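Local coordinates for protein aerobactin synthase IucC (Klebsiella pneumoniae, PDB 6CN7) that probably catalyses the ATP-dependent attachment of a second N-acetyl-N-hydroxylysine to the citryl intermediate, completing the siderophore aerobactin that gathers iron for the cell, at residues R54-G58 and E505-Y509; V407-H412 and V515-M520; L491-S495 and F508-L512; F536-R542 and E567-L573. The protein carries 5 engineered substitutions. All blocks are in the same frame, centred on the assembly; numbering follows the deposited sequence.

Helix 505-521 runs through three of the four contacts. Contacts 2 and 3 are buried helix-helix packings, against helix 395-417 and helix 475-499, made largely of aliphatic and aromatic side chains with one side-chain hydrogen bond each. Contact 1, partly buried, ties the first turn of the same helix to a beta turn of the N-terminal sheet through two hydrogen bonds. It adjoins contact 3: they share Phe508 and Tyr509, and Glu505 OE2 of contact 1 lies 2.7 Å from Ser495 OG of contact 3. Contact 4, a two-stranded antiparallel sheet held mainly by backbone bonds, is more exposed, yet its Pro572 and Leu573 pack against contacts 1, 2 and 3.

Contact 1 of 4, residues R54-G58 and E505-Y509; sequences RGIWG and ERRFY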
loop_
_atom_site.group_PDB
_atom_site.type_symbol
_atom_site.label_atom_id
_atom_site.label_comp_id
_atom_site.label_asym_id
_atom_site.label_seq_id
_atom_site.Cartn_x
_atom_site.Cartn_y
_atom_site.Cartn_z
ATOM N N ARG A 54 36.540 -2.097 -25.576
ATOM C CA ARG A 54 35.537 -1.213 -26.158
ATOM C C ARG A 54 35.036 -1.823 -27.462
ATOM O O ARG A 54 35.825 -2.073 -28.381
ATOM C CB ARG A 54 36.106 0.186 -26.391
ATOM C CG ARG A 54 35.032 1.231 -26.663
ATOM C CD ARG A 54 35.604 2.620 -26.906
ATOM N NE ARG A 54 36.115 3.255 -25.691
ATOM C CZ ARG A 54 35.356 3.831 -24.765
ATOM N NH1 ARG A 54 34.035 3.847 -24.889
ATOM N NH2 ARG A 54 35.919 4.388 -23.702
ATOM N N GLY A 55 33.727 -2.062 -27.538
ATOM C CA GLY A 55 33.129 -2.694 -28.693
ATOM C C GLY A 55 32.908 -1.731 -29.844
ATOM O O GLY A 55 33.257 -0.551 -29.796
ATOM N N ILE A 56 32.286 -2.259 -30.902
ATOM C CA ILE A 56 32.142 -1.506 -32.143
ATOM C C ILE A 56 31.188 -0.327 -31.998
ATOM O O ILE A 56 31.229 0.600 -32.814
ATOM C CB ILE A 56 31.676 -2.435 -33.281
ATOM C CG1 ILE A 56 31.778 -1.713 -34.626
ATOM C CG2 ILE A 56 30.244 -2.916 -33.040
ATOM C CD1 ILE A 56 31.638 -2.627 -35.825
ATOM N N TRP A 57 30.320 -0.333 -30.987
ATOM C CA TRP A 57 29.420 0.790 -30.765
ATOM C C TRP A 57 30.062 1.920 -29.972
ATOM O O TRP A 57 29.460 2.992 -29.861
ATOM C CB TRP A 57 28.162 0.316 -30.037
ATOM C CG TRP A 57 27.274 -0.525 -30.894
ATOM C CD1 TRP A 57 27.224 -1.885 -30.938
ATOM C CD2 TRP A 57 26.312 -0.056 -31.842
ATOM N NE1 TRP A 57 26.287 -2.295 -31.853
ATOM C CE2 TRP A 57 25.711 -1.189 -32.423
ATOM C CE3 TRP A 57 25.900 1.214 -32.258
ATOM C CZ2 TRP A 57 24.718 -1.093 -33.397
ATOM C CZ3 TRP A 57 24.918 1.309 -33.225
ATOM C CH2 TRP A 57 24.336 0.162 -33.782
ATOM N N GLY A 58 31.263 1.717 -29.441
ATOM C CA GLY A 58 31.848 2.652 -28.505
ATOM C C GLY A 58 31.502 2.371 -27.062
ATOM O O GLY A 58 31.830 3.186 -26.192
ATOM N N GLU A 505 32.538 -8.705 -34.093
ATOM C CA GLU A 505 31.491 -7.715 -34.318
ATOM C C GLU A 505 31.516 -7.207 -35.751
ATOM O O GLU A 505 30.465 -7.022 -36.373
ATOM C CB GLU A 505 31.644 -6.550 -33.340
ATOM C CG GLU A 505 31.230 -6.879 -31.915
ATOM C CD GLU A 505 31.142 -5.646 -31.037
ATOM O OE1 GLU A 505 32.114 -4.860 -31.011
ATOM O OE2 GLU A 505 30.094 -5.455 -30.383
ATOM N N ARG A 506 32.712 -6.978 -36.297
ATOM C CA ARG A 506 32.811 -6.511 -37.675
ATOM C C ARG A 506 32.102 -7.468 -38.624
ATOM O O ARG A 506 31.388 -7.038 -39.537
ATOM C CB ARG A 506 34.278 -6.348 -38.066
ATOM C CG ARG A 506 34.478 -5.830 -39.477
ATOM C CD ARG A 506 35.943 -5.615 -39.798
ATOM N NE ARG A 506 36.112 -5.119 -41.159
ATOM C CZ ARG A 506 35.920 -3.856 -41.522
ATOM N NH1 ARG A 506 35.549 -2.949 -40.625
ATOM N NH2 ARG A 506 36.094 -3.497 -42.786
ATOM N N ARG A 507 32.283 -8.773 -38.419
ATOM C CA ARG A 507 31.586 -9.754 -39.242
ATOM C C ARG A 507 30.097 -9.780 -38.919
ATOM O O ARG A 507 29.260 -9.849 -39.826
ATOM C CB ARG A 507 32.209 -11.136 -39.035
ATOM C CG ARG A 507 31.606 -12.234 -39.889
ATOM C CD ARG A 507 31.798 -11.951 -41.369
ATOM N NE ARG A 507 31.300 -13.041 -42.200
ATOM C CZ ARG A 507 31.043 -12.932 -43.499
ATOM N NH1 ARG A 507 31.231 -11.778 -44.127
ATOM N NH2 ARG A 507 30.589 -13.980 -44.172
ATOM N N PHE A 508 29.754 -9.728 -37.630
ATOM C CA PHE A 508 28.357 -9.697 -37.208
ATOM C C PHE A 508 27.555 -8.687 -38.023
ATOM O O PHE A 508 26.498 -9.012 -38.576
ATOM C CB PHE A 508 28.295 -9.367 -35.713
ATOM C CG PHE A 508 26.904 -9.358 -35.131
ATOM C CD1 PHE A 508 26.083 -8.250 -35.271
ATOM C CD2 PHE A 508 26.431 -10.447 -34.418
ATOM C CE1 PHE A 508 24.812 -8.236 -34.725
ATOM C CE2 PHE A 508 25.162 -10.437 -33.867
ATOM C CZ PHE A 508 24.353 -9.330 -34.019
ATOM N N TYR A 509 28.051 -7.452 -38.115
ATOM C CA TYR A 509 27.306 -6.401 -38.790
ATOM C C TYR A 509 27.532 -6.394 -40.298
ATOM O O TYR A 509 26.764 -5.749 -41.020
ATOM C CB TYR A 509 27.667 -5.055 -38.166
ATOM C CG TYR A 509 27.229 -4.980 -36.720
ATOM C CD1 TYR A 509 25.927 -4.636 -36.389
ATOM C CD2 TYR A 509 28.106 -5.289 -35.690
ATOM C CE1 TYR A 509 25.516 -4.585 -35.069
ATOM C CE2 TYR A 509 27.704 -5.242 -34.370
ATOM C CZ TYR A 509 26.409 -4.889 -34.066
ATOM O OH TYR A 509 26.005 -4.841 -32.752
#
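Gly55 to Gly58 form a type I beta turn whose corner residue Ile56 faces the first turn of helix 505-521, its CA 6.6 Å from that of Glu505. The turn is closed by the backbone bond from Gly58 N to Gly55 O. Glu505 reaches across with its chain extended beyond CG and accepts Ile56 N on OE1 at 2.6 Å. The amide comes to the syn side of the carboxylate, though tilted 27° from its plane, and the Glu505 and Ile56 side chains run past each other in opposite directions. The other oxygen, OE2, binds Ser495 on helix 475-499, so both oxygens of the carboxylate are engaged.

The turn is the link between strands 46-54 and 60-62 of the N-terminal four-stranded antiparallel sheet, a beta hairpin loop docked on the C-terminal helices. One residue further on, Trp57 lies with CG anti to its carbonyl carbon (chi1 -71°), which brings the indole up to Tyr509. NE1 donates to Tyr509 OH over 2.7 Å, nearly straight at 165°, with the hydroxyl at the indole edge and close to its plane. The two side chains cross at about a right angle. Between the two polar links, Ile56 CG2 packs 3.7 Å from Tyr509 CE2, while Pro572 of the short helix 572-575 touches Ile56, Trp57 and Tyr509.

Contact 2 of 4, residues V407-H412 and V515-M520; sequences VVPLYH and VLSDYM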
loop_
_atom_site.group_PDB
_atom_site.type_symbol
_atom_site.label_atom_id
_atom_site.label_comp_id
_atom_site.label_asym_id
_atom_site.label_seq_id
_atom_site.Cartn_x
_atom_site.Cartn_y
_atom_site.Cartn_z
ATOM N N VAL A 407 14.705 -8.209 -38.760
ATOM C CA VAL A 407 14.974 -6.849 -39.216
ATOM C C VAL A 407 14.263 -6.561 -40.531
ATOM O O VAL A 407 13.701 -5.474 -40.715
ATOM C CB VAL A 407 16.494 -6.625 -39.329
ATOM C CG1 VAL A 407 16.795 -5.199 -39.772
ATOM C CG2 VAL A 407 17.174 -6.927 -37.997
ATOM N N VAL A 408 14.270 -7.517 -41.460
ATOM C CA VAL A 408 13.650 -7.290 -42.766
ATOM C C VAL A 408 12.187 -6.882 -42.626
ATOM O O VAL A 408 11.800 -5.847 -43.192
ATOM C CB VAL A 408 13.838 -8.518 -43.663
ATOM C CG1 VAL A 408 13.114 -8.330 -44.995
ATOM C CG2 VAL A 408 15.321 -8.782 -43.896
ATOM N N PRO A 409 11.334 -7.624 -41.909
ATOM C CA PRO A 409 9.927 -7.191 -41.802
ATOM C C PRO A 409 9.776 -5.790 -41.237
ATOM O O PRO A 409 8.971 -5.001 -41.745
ATOM C CB PRO A 409 9.300 -8.244 -40.874
ATOM C CG PRO A 409 10.240 -9.385 -40.873
ATOM C CD PRO A 409 11.599 -8.842 -41.127
ATOM N N LEU A 410 10.537 -5.457 -40.195
ATOM C CA LEU A 410 10.400 -4.147 -39.567
ATOM C C LEU A 410 10.874 -3.037 -40.494
ATOM O O LEU A 410 10.238 -1.979 -40.580
ATOM C CB LEU A 410 11.178 -4.117 -38.252
ATOM C CG LEU A 410 10.669 -5.062 -37.160
ATOM C CD1 LEU A 410 11.624 -5.071 -35.981
ATOM C CD2 LEU A 410 9.270 -4.668 -36.709
ATOM N N TYR A 411 11.986 -3.252 -41.199
ATOM C CA TYR A 411 12.486 -2.229 -42.108
ATOM C C TYR A 411 11.586 -2.092 -43.328
ATOM O O TYR A 411 11.362 -0.979 -43.820
ATOM C CB TYR A 411 13.916 -2.562 -42.525
ATOM C CG TYR A 411 14.609 -1.464 -43.296
ATOM C CD1 TYR A 411 14.754 -0.194 -42.753
ATOM C CD2 TYR A 411 15.137 -1.700 -44.557
ATOM C CE1 TYR A 411 15.392 0.814 -43.449
ATOM C CE2 TYR A 411 15.778 -0.698 -45.261
ATOM C CZ TYR A 411 15.903 0.555 -44.701
ATOM O OH TYR A 411 16.540 1.555 -45.400
ATOM N N HIS A 412 11.058 -3.212 -43.826
ATOM C CA HIS A 412 10.137 -3.166 -44.958
ATOM C C HIS A 412 8.846 -2.451 -44.581
ATOM O O HIS A 412 8.350 -1.603 -45.332
ATOM C CB HIS A 412 9.847 -4.585 -45.449
ATOM C CG HIS A 412 8.839 -4.652 -46.554
ATOM N ND1 HIS A 412 9.085 -4.167 -47.820
ATOM C CD2 HIS A 412 7.582 -5.154 -46.583
ATOM C CE1 HIS A 412 8.025 -4.365 -48.580
ATOM N NE2 HIS A 412 7.098 -4.961 -47.853
ATOM N N VAL A 515 22.155 -8.821 -45.437
ATOM C CA VAL A 515 20.723 -9.107 -45.435
ATOM C C VAL A 515 19.937 -7.870 -45.844
ATOM O O VAL A 515 18.938 -7.960 -46.567
ATOM C CB VAL A 515 20.286 -9.631 -44.053
ATOM C CG1 VAL A 515 18.765 -9.711 -43.953
ATOM C CG2 VAL A 515 20.896 -10.996 -43.792
ATOM N N LEU A 516 20.376 -6.692 -45.394
ATOM C CA LEU A 516 19.702 -5.455 -45.773
ATOM C C LEU A 516 20.023 -5.050 -47.206
ATOM O O LEU A 516 19.163 -4.492 -47.894
ATOM C CB LEU A 516 20.085 -4.325 -44.813
ATOM C CG LEU A 516 19.583 -4.452 -43.372
ATOM C CD1 LEU A 516 20.300 -3.458 -42.470
ATOM C CD2 LEU A 516 18.074 -4.242 -43.300
ATOM N N SER A 517 21.247 -5.314 -47.671
ATOM C CA SER A 517 21.594 -5.021 -49.058
ATOM C C SER A 517 20.828 -5.928 -50.013
ATOM O O SER A 517 20.205 -5.455 -50.970
ATOM C CB SER A 517 23.099 -5.173 -49.269
ATOM O OG SER A 517 23.812 -4.113 -48.662
ATOM N N ASP A 518 20.873 -7.241 -49.774
ATOM C CA ASP A 518 20.099 -8.168 -50.591
ATOM C C ASP A 518 18.633 -7.760 -50.621
ATOM O O ASP A 518 18.007 -7.715 -51.685
ATOM C CB ASP A 518 20.247 -9.594 -50.056
ATOM C CG ASP A 518 21.655 -10.137 -50.214
ATOM O OD1 ASP A 518 22.490 -9.448 -50.840
ATOM O OD2 ASP A 518 21.923 -11.252 -49.710
ATOM N N TYR A 519 18.073 -7.441 -49.454
ATOM C CA TYR A 519 16.662 -7.077 -49.389
ATOM C C TYR A 519 16.358 -5.859 -50.254
ATOM O O TYR A 519 15.344 -5.828 -50.962
ATOM C CB TYR A 519 16.256 -6.812 -47.942
ATOM C CG TYR A 519 15.080 -5.882 -47.839
ATOM C CD1 TYR A 519 13.787 -6.343 -48.042
ATOM C CD2 TYR A 519 15.263 -4.537 -47.558
ATOM C CE1 TYR A 519 12.709 -5.492 -47.960
ATOM C CE2 TYR A 519 14.195 -3.676 -47.472
ATOM C CZ TYR A 519 12.923 -4.158 -47.675
ATOM O OH TYR A 519 11.865 -3.294 -47.588
ATOM N N MET A 520 17.213 -4.835 -50.203
ATOM C CA MET A 520 16.953 -3.625 -50.977
ATOM C C MET A 520 17.131 -3.876 -52.471
ATOM O O MET A 520 16.386 -3.323 -53.290
ATOM C CB MET A 520 17.857 -2.489 -50.496
ATOM C CG MET A 520 17.479 -1.970 -49.111
ATOM S SD MET A 520 18.389 -0.500 -48.593
ATOM C CE MET A 520 20.024 -1.177 -48.321
#
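Tyr519 is the main bump of this crossing: its ring projects from helix 505-521 into a hollow lined by Val408, Tyr411 and His412 of helix 395-417. With CG anti to the backbone N (chi1 155°), the ring extends far enough for its hydroxyl to come 2.9 Å from His412 ND1, a hydrogen bond at the edge of the imidazole. Val408 CG1 and Tyr411 CD2 approach the ring obliquely from the same side but meet different rim carbons, the first 3.7 Å from Tyr519 CD1 and the second 3.6 Å from Tyr519 CE2. The other branch of Val408, CG2, meets Val515 CG1 at 3.6 Å. A smaller bump, Leu516 CD2, fits between Val407 CG1, 3.9 Å away, and the ring of Tyr411. The local helix axes pass 10.7 Å apart at -51°. Tyr411 OH hydrogen-bonds Phe533 O, and His412 NE2 bonds Asp311. Helix 475-499 touches Val407 and Tyr411, whereas helix 312-317 packs against Pro409 and His412.

Contact 3 of 4, residues L491-S495 and F508-L512; sequences LRFVS and FYQLL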
loop_
_atom_site.group_PDB
_atom_site.type_symbol
_atom_site.label_atom_id
_atom_site.label_comp_id
_atom_site.label_asym_id
_atom_site.label_seq_id
_atom_site.Cartn_x
_atom_site.Cartn_y
_atom_site.Cartn_z
ATOM N N LEU A 491 20.986 -5.311 -30.486
ATOM C CA LEU A 491 22.149 -5.905 -31.138
ATOM C C LEU A 491 23.448 -5.518 -30.443
ATOM O O LEU A 491 24.393 -6.316 -30.413
ATOM C CB LEU A 491 22.190 -5.491 -32.608
ATOM C CG LEU A 491 21.396 -6.378 -33.571
ATOM C CD1 LEU A 491 19.985 -6.648 -33.064
ATOM C CD2 LEU A 491 21.351 -5.731 -34.943
ATOM N N ARG A 492 23.519 -4.308 -29.883
ATOM C CA ARG A 492 24.712 -3.902 -29.147
ATOM C C ARG A 492 25.061 -4.905 -28.057
ATOM O O ARG A 492 26.243 -5.107 -27.754
ATOM C CB ARG A 492 24.503 -2.512 -28.540
ATOM C CG ARG A 492 25.596 -2.073 -27.567
ATOM C CD ARG A 492 25.614 -0.556 -27.377
ATOM N NE ARG A 492 24.402 -0.038 -26.733
ATOM C CZ ARG A 492 24.296 0.277 -25.445
ATOM N NH1 ARG A 492 25.328 0.132 -24.624
ATOM N NH2 ARG A 492 23.151 0.746 -24.969
ATOM N N PHE A 493 24.054 -5.549 -27.469
ATOM C CA PHE A 493 24.264 -6.491 -26.379
ATOM C C PHE A 493 24.372 -7.940 -26.840
ATOM O O PHE A 493 24.684 -8.808 -26.019
ATOM C CB PHE A 493 23.128 -6.368 -25.363
ATOM C CG PHE A 493 23.035 -5.013 -24.727
ATOM C CD1 PHE A 493 23.856 -4.676 -23.665
ATOM C CD2 PHE A 493 22.132 -4.073 -25.194
ATOM C CE1 PHE A 493 23.778 -3.429 -23.077
ATOM C CE2 PHE A 493 22.049 -2.822 -24.610
ATOM C CZ PHE A 493 22.873 -2.500 -23.551
ATOM N N VAL A 494 24.127 -8.225 -28.115
ATOM C CA VAL A 494 24.256 -9.576 -28.645
ATOM C C VAL A 494 25.601 -9.785 -29.326
ATOM O O VAL A 494 26.227 -10.831 -29.156
ATOM C CB VAL A 494 23.095 -9.885 -29.614
ATOM C CG1 VAL A 494 23.216 -11.306 -30.160
ATOM C CG2 VAL A 494 21.757 -9.699 -28.919
ATOM N N SER A 495 26.058 -8.802 -30.100
ATOM C CA SER A 495 27.283 -8.986 -30.866
ATOM C C SER A 495 28.509 -9.264 -29.998
ATOM O O SER A 495 29.390 -10.006 -30.462
ATOM C CB SER A 495 27.520 -7.759 -31.764
ATOM O OG SER A 495 27.751 -6.585 -31.006
ATOM N N PHE A 508 29.754 -9.728 -37.630
ATOM C CA PHE A 508 28.357 -9.697 -37.208
ATOM C C PHE A 508 27.555 -8.687 -38.023
ATOM O O PHE A 508 26.498 -9.012 -38.576
ATOM C CB PHE A 508 28.295 -9.367 -35.713
ATOM C CG PHE A 508 26.904 -9.358 -35.131
ATOM C CD1 PHE A 508 26.083 -8.250 -35.271
ATOM C CD2 PHE A 508 26.431 -10.447 -34.418
ATOM C CE1 PHE A 508 24.812 -8.236 -34.725
ATOM C CE2 PHE A 508 25.162 -10.437 -33.867
ATOM C CZ PHE A 508 24.353 -9.330 -34.019
ATOM N N TYR A 509 28.051 -7.452 -38.115
ATOM C CA TYR A 509 27.306 -6.401 -38.790
ATOM C C TYR A 509 27.532 -6.394 -40.298
ATOM O O TYR A 509 26.764 -5.749 -41.020
ATOM C CB TYR A 509 27.667 -5.055 -38.166
ATOM C CG TYR A 509 27.229 -4.980 -36.720
ATOM C CD1 TYR A 509 25.927 -4.636 -36.389
ATOM C CD2 TYR A 509 28.106 -5.289 -35.690
ATOM C CE1 TYR A 509 25.516 -4.585 -35.069
ATOM C CE2 TYR A 509 27.704 -5.242 -34.370
ATOM C CZ TYR A 509 26.409 -4.889 -34.066
ATOM O OH TYR A 509 26.005 -4.841 -32.752
ATOM N N GLN A 510 28.554 -7.101 -40.789
ATOM C CA GLN A 510 28.629 -7.392 -42.218
ATOM C C GLN A 510 27.450 -8.251 -42.655
ATOM O O GLN A 510 26.846 -8.006 -43.706
ATOM C CB GLN A 510 29.943 -8.102 -42.551
ATOM C CG GLN A 510 31.150 -7.192 -42.686
ATOM C CD GLN A 510 32.433 -7.972 -42.902
ATOM O OE1 GLN A 510 32.467 -9.191 -42.736
ATOM N NE2 GLN A 510 33.497 -7.272 -43.275
ATOM N N LEU A 511 27.108 -9.266 -41.856
ATOM C CA LEU A 511 25.987 -10.138 -42.190
ATOM C C LEU A 511 24.667 -9.377 -42.168
ATOM O O LEU A 511 23.801 -9.605 -43.020
ATOM C CB LEU A 511 25.937 -11.318 -41.220
ATOM C CG LEU A 511 26.841 -12.515 -41.532
ATOM C CD1 LEU A 511 28.303 -12.139 -41.488
ATOM C CD2 LEU A 511 26.562 -13.639 -40.551
ATOM N N LEU A 512 24.494 -8.474 -41.201
ATOM C CA LEU A 512 23.271 -7.681 -41.144
ATOM C C LEU A 512 23.151 -6.779 -42.365
ATOM O O LEU A 512 22.080 -6.677 -42.975
ATOM C CB LEU A 512 23.242 -6.853 -39.857
ATOM C CG LEU A 512 22.046 -5.913 -39.685
ATOM C CD1 LEU A 512 20.733 -6.682 -39.733
ATOM C CD2 LEU A 512 22.164 -5.131 -38.383
#
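The two helical segments run at 128° to each other, their axes 11.9 Å apart at closest, and draw together at Ser495 and Phe508, whose CA atoms are 6.5 Å apart. Ser495 CB sits over the face of the Phe508 ring, 3.7 Å from its centroid and only 10° off the normal, a well-centred CH-pi contact. Leu491 CG comes to the edge of the same ring, 4.1 Å from Phe508 CE1. One helical turn further along 505-521, Leu491 CD2 meets Leu512 CD2 at 3.6 Å, extending the apolar seam. Ser495 OG lies between the backbone N and the carbonyl carbon (chi1 65°), which turns it from the Phe508 face toward Tyr509, whose OH donates to it at 3.0 Å. Helices 475-499 and 505-521 form a helical hairpin joined by a short link. Set among apolar side chains, the hydroxyls of Ser495 and Tyr509 are each engaged by more than one bond, and the polar chain continues beyond this interface into Glu505 and Trp57.

Contact 4 of 4, residues F536-R542 and E567-L573; sequences FKPQIIR and EDLQNPL
Ile540 and Leu569 form the hydrogen-bonded pair at the centre of this two-stranded antiparallel sheet. Ile540 N donates to Leu569 O at 2.8 Å, and Leu569 N returns a bond to Ile540 O at 3.1 Å. Their side chains share a face, with Ile540 CB 4.2 Å from Leu569 CD1. Just past the strand, Asn571 N donates to Pro538 O, and Asn571 ND2 reaches Lys537 O at 3.1 Å, in the carbonyl plane. The amide reaches that carbonyl because chi1 is -178°, placing CG opposite the backbone N. Asn571 is also the N-cap of helix 572-575, its OD1 accepting Leu573 N, and its ND2 bonds Leu535 O as well. At the opposite end, the Arg542 guanidinium, whose place is less certain, is modelled with Leu569 CB over one face. Further out, Leu573 CD2 lies over one face of the Phe536 ring, offset toward its rim, and Phe536 and Leu573 rest on helix 505-521. Ile540 packs on Trp57. Backbone bonds hold the two strands together, whereas one asparagine amide serves both loop and helix, binding two carbonyls through its nitrogen and capping the helix with its oxygen.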
loop_
_atom_site.group_PDB
_atom_site.type_symbol
_atom_site.label_atom_id
_atom_site.label_comp_id
_atom_site.label_asym_id
_atom_site.label_seq_id
_atom_site.Cartn_x
_atom_site.Cartn_y
_atom_site.Cartn_z
ATOM N N PHE A 536 22.728 3.301 -43.623
ATOM C CA PHE A 536 24.147 3.224 -43.949
ATOM C C PHE A 536 24.810 4.597 -44.004
ATOM O O PHE A 536 25.883 4.737 -44.598
ATOM C CB PHE A 536 24.340 2.484 -45.273
ATOM C CG PHE A 536 23.902 1.049 -45.226
ATOM C CD1 PHE A 536 22.590 0.701 -45.506
ATOM C CD2 PHE A 536 24.797 0.049 -44.888
ATOM C CE1 PHE A 536 22.185 -0.618 -45.457
ATOM C CE2 PHE A 536 24.398 -1.269 -44.839
ATOM C CZ PHE A 536 23.090 -1.604 -45.123
ATOM N N LYS A 537 24.197 5.614 -43.402
ATOM C CA LYS A 537 24.883 6.883 -43.241
ATOM C C LYS A 537 26.081 6.690 -42.309
ATOM O O LYS A 537 26.016 5.901 -41.362
ATOM C CB LYS A 537 23.939 7.945 -42.676
ATOM C CG LYS A 537 22.885 8.452 -43.663
ATOM C CD LYS A 537 22.042 9.567 -43.043
ATOM C CE LYS A 537 21.063 10.186 -44.039
ATOM N NZ LYS A 537 19.765 9.457 -44.112
ATOM N N PRO A 538 27.191 7.391 -42.552
ATOM C CA PRO A 538 28.402 7.135 -41.754
ATOM C C PRO A 538 28.237 7.409 -40.273
ATOM O O PRO A 538 28.998 6.851 -39.471
ATOM C CB PRO A 538 29.448 8.068 -42.385
ATOM C CG PRO A 538 28.672 9.095 -43.116
ATOM C CD PRO A 538 27.411 8.433 -43.569
ATOM N N GLN A 539 27.280 8.240 -39.877
ATOM C CA GLN A 539 27.061 8.564 -38.477
ATOM C C GLN A 539 25.633 8.227 -38.068
ATOM O O GLN A 539 24.734 8.098 -38.903
ATOM C CB GLN A 539 27.337 10.048 -38.194
ATOM C CG GLN A 539 28.802 10.455 -38.317
ATOM C CD GLN A 539 29.159 10.996 -39.690
ATOM O OE1 GLN A 539 28.294 11.172 -40.548
ATOM N NE2 GLN A 539 30.442 11.269 -39.901
ATOM N N ILE A 540 25.442 8.078 -36.760
ATOM C CA ILE A 540 24.123 7.945 -36.153
ATOM C C ILE A 540 23.919 9.136 -35.229
ATOM O O ILE A 540 24.822 9.496 -34.465
ATOM C CB ILE A 540 23.980 6.617 -35.385
ATOM C CG1 ILE A 540 24.032 5.434 -36.358
ATOM C CG2 ILE A 540 22.672 6.588 -34.588
ATOM C CD1 ILE A 540 24.132 4.081 -35.680
ATOM N N ILE A 541 22.742 9.748 -35.304
ATOM C CA ILE A 541 22.418 10.889 -34.456
ATOM C C ILE A 541 22.131 10.397 -33.045
ATOM O O ILE A 541 21.518 9.341 -32.848
ATOM C CB ILE A 541 21.228 11.672 -35.040
ATOM C CG1 ILE A 541 21.591 12.222 -36.425
ATOM C CG2 ILE A 541 20.812 12.804 -34.100
ATOM C CD1 ILE A 541 20.431 12.855 -37.173
ATOM N N ARG A 542 22.580 11.162 -32.055
ATOM C CA ARG A 542 22.434 10.783 -30.658
ATOM C C ARG A 542 21.155 11.356 -30.057
ATOM O O ARG A 542 20.570 12.316 -30.565
ATOM C CB ARG A 542 23.630 11.270 -29.841
ATOM C CG ARG A 542 24.795 10.300 -29.743
ATOM C CD ARG A 542 25.837 10.879 -28.808
ATOM N NE ARG A 542 26.986 10.001 -28.574
ATOM C CZ ARG A 542 28.100 9.996 -29.300
ATOM N NH1 ARG A 542 28.242 10.815 -30.335
ATOM N NH2 ARG A 542 29.085 9.164 -28.990
ATOM N N GLU A 567 25.900 16.027 -31.717
ATOM C CA GLU A 567 26.788 14.943 -31.324
ATOM C C GLU A 567 26.330 13.657 -31.992
ATOM O O GLU A 567 25.135 13.339 -31.982
ATOM C CB GLU A 567 26.808 14.790 -29.794
ATOM C CG GLU A 567 27.906 13.883 -29.251
ATOM C CD GLU A 567 29.289 14.269 -29.728
ATOM O OE1 GLU A 567 29.525 15.472 -29.971
ATOM O OE2 GLU A 567 30.139 13.362 -29.872
ATOM N N ASP A 568 27.277 12.924 -32.574
ATOM C CA ASP A 568 26.964 11.725 -33.337
ATOM C C ASP A 568 28.078 10.705 -33.153
ATOM O O ASP A 568 29.220 11.053 -32.843
ATOM C CB ASP A 568 26.769 12.047 -34.825
ATOM C CG ASP A 568 27.955 12.783 -35.422
ATOM O OD1 ASP A 568 28.928 13.048 -34.684
ATOM O OD2 ASP A 568 27.913 13.099 -36.630
ATOM N N LEU A 569 27.729 9.436 -33.348
ATOM C CA LEU A 569 28.665 8.329 -33.222
ATOM C C LEU A 569 28.680 7.526 -34.516
ATOM O O LEU A 569 27.851 7.723 -35.409
ATOM C CB LEU A 569 28.304 7.434 -32.027
ATOM C CG LEU A 569 26.939 6.741 -32.040
ATOM C CD1 LEU A 569 27.015 5.387 -32.730
ATOM C CD2 LEU A 569 26.409 6.590 -30.621
ATOM N N GLN A 570 29.639 6.608 -34.609
ATOM C CA GLN A 570 29.878 5.885 -35.851
ATOM C C GLN A 570 28.878 4.751 -36.029
ATOM O O GLN A 570 28.513 4.063 -35.073
ATOM C CB GLN A 570 31.303 5.331 -35.879
ATOM C CG GLN A 570 32.356 6.386 -36.162
ATOM C CD GLN A 570 33.756 5.812 -36.238
ATOM O OE1 GLN A 570 33.992 4.665 -35.859
ATOM N NE2 GLN A 570 34.693 6.610 -36.732
ATOM N N ASN A 571 28.444 4.560 -37.273
ATOM C CA ASN A 571 27.453 3.545 -37.599
ATOM C C ASN A 571 28.152 2.233 -37.929
ATOM O O ASN A 571 28.891 2.175 -38.920
ATOM C CB ASN A 571 26.608 3.994 -38.780
ATOM C CG ASN A 571 25.519 3.001 -39.135
ATOM O OD1 ASN A 571 25.353 1.980 -38.472
ATOM N ND2 ASN A 571 24.763 3.307 -40.179
ATOM N N PRO A 572 27.958 1.167 -37.146
ATOM C CA PRO A 572 28.619 -0.107 -37.477
ATOM C C PRO A 572 28.280 -0.642 -38.860
ATOM O O PRO A 572 29.123 -1.311 -39.472
ATOM C CB PRO A 572 28.124 -1.050 -36.372
ATOM C CG PRO A 572 27.827 -0.151 -35.227
ATOM C CD PRO A 572 27.296 1.115 -35.830
ATOM N N LEU A 573 27.076 -0.379 -39.376
ATOM C CA LEU A 573 26.736 -0.857 -40.714
ATOM C C LEU A 573 27.606 -0.200 -41.777
ATOM O O LEU A 573 27.921 -0.826 -42.795
ATOM C CB LEU A 573 25.257 -0.603 -41.011
ATOM C CG LEU A 573 24.273 -1.650 -40.485
ATOM C CD1 LEU A 573 24.326 -1.749 -38.970
ATOM C CD2 LEU A 573 22.862 -1.327 -40.946
#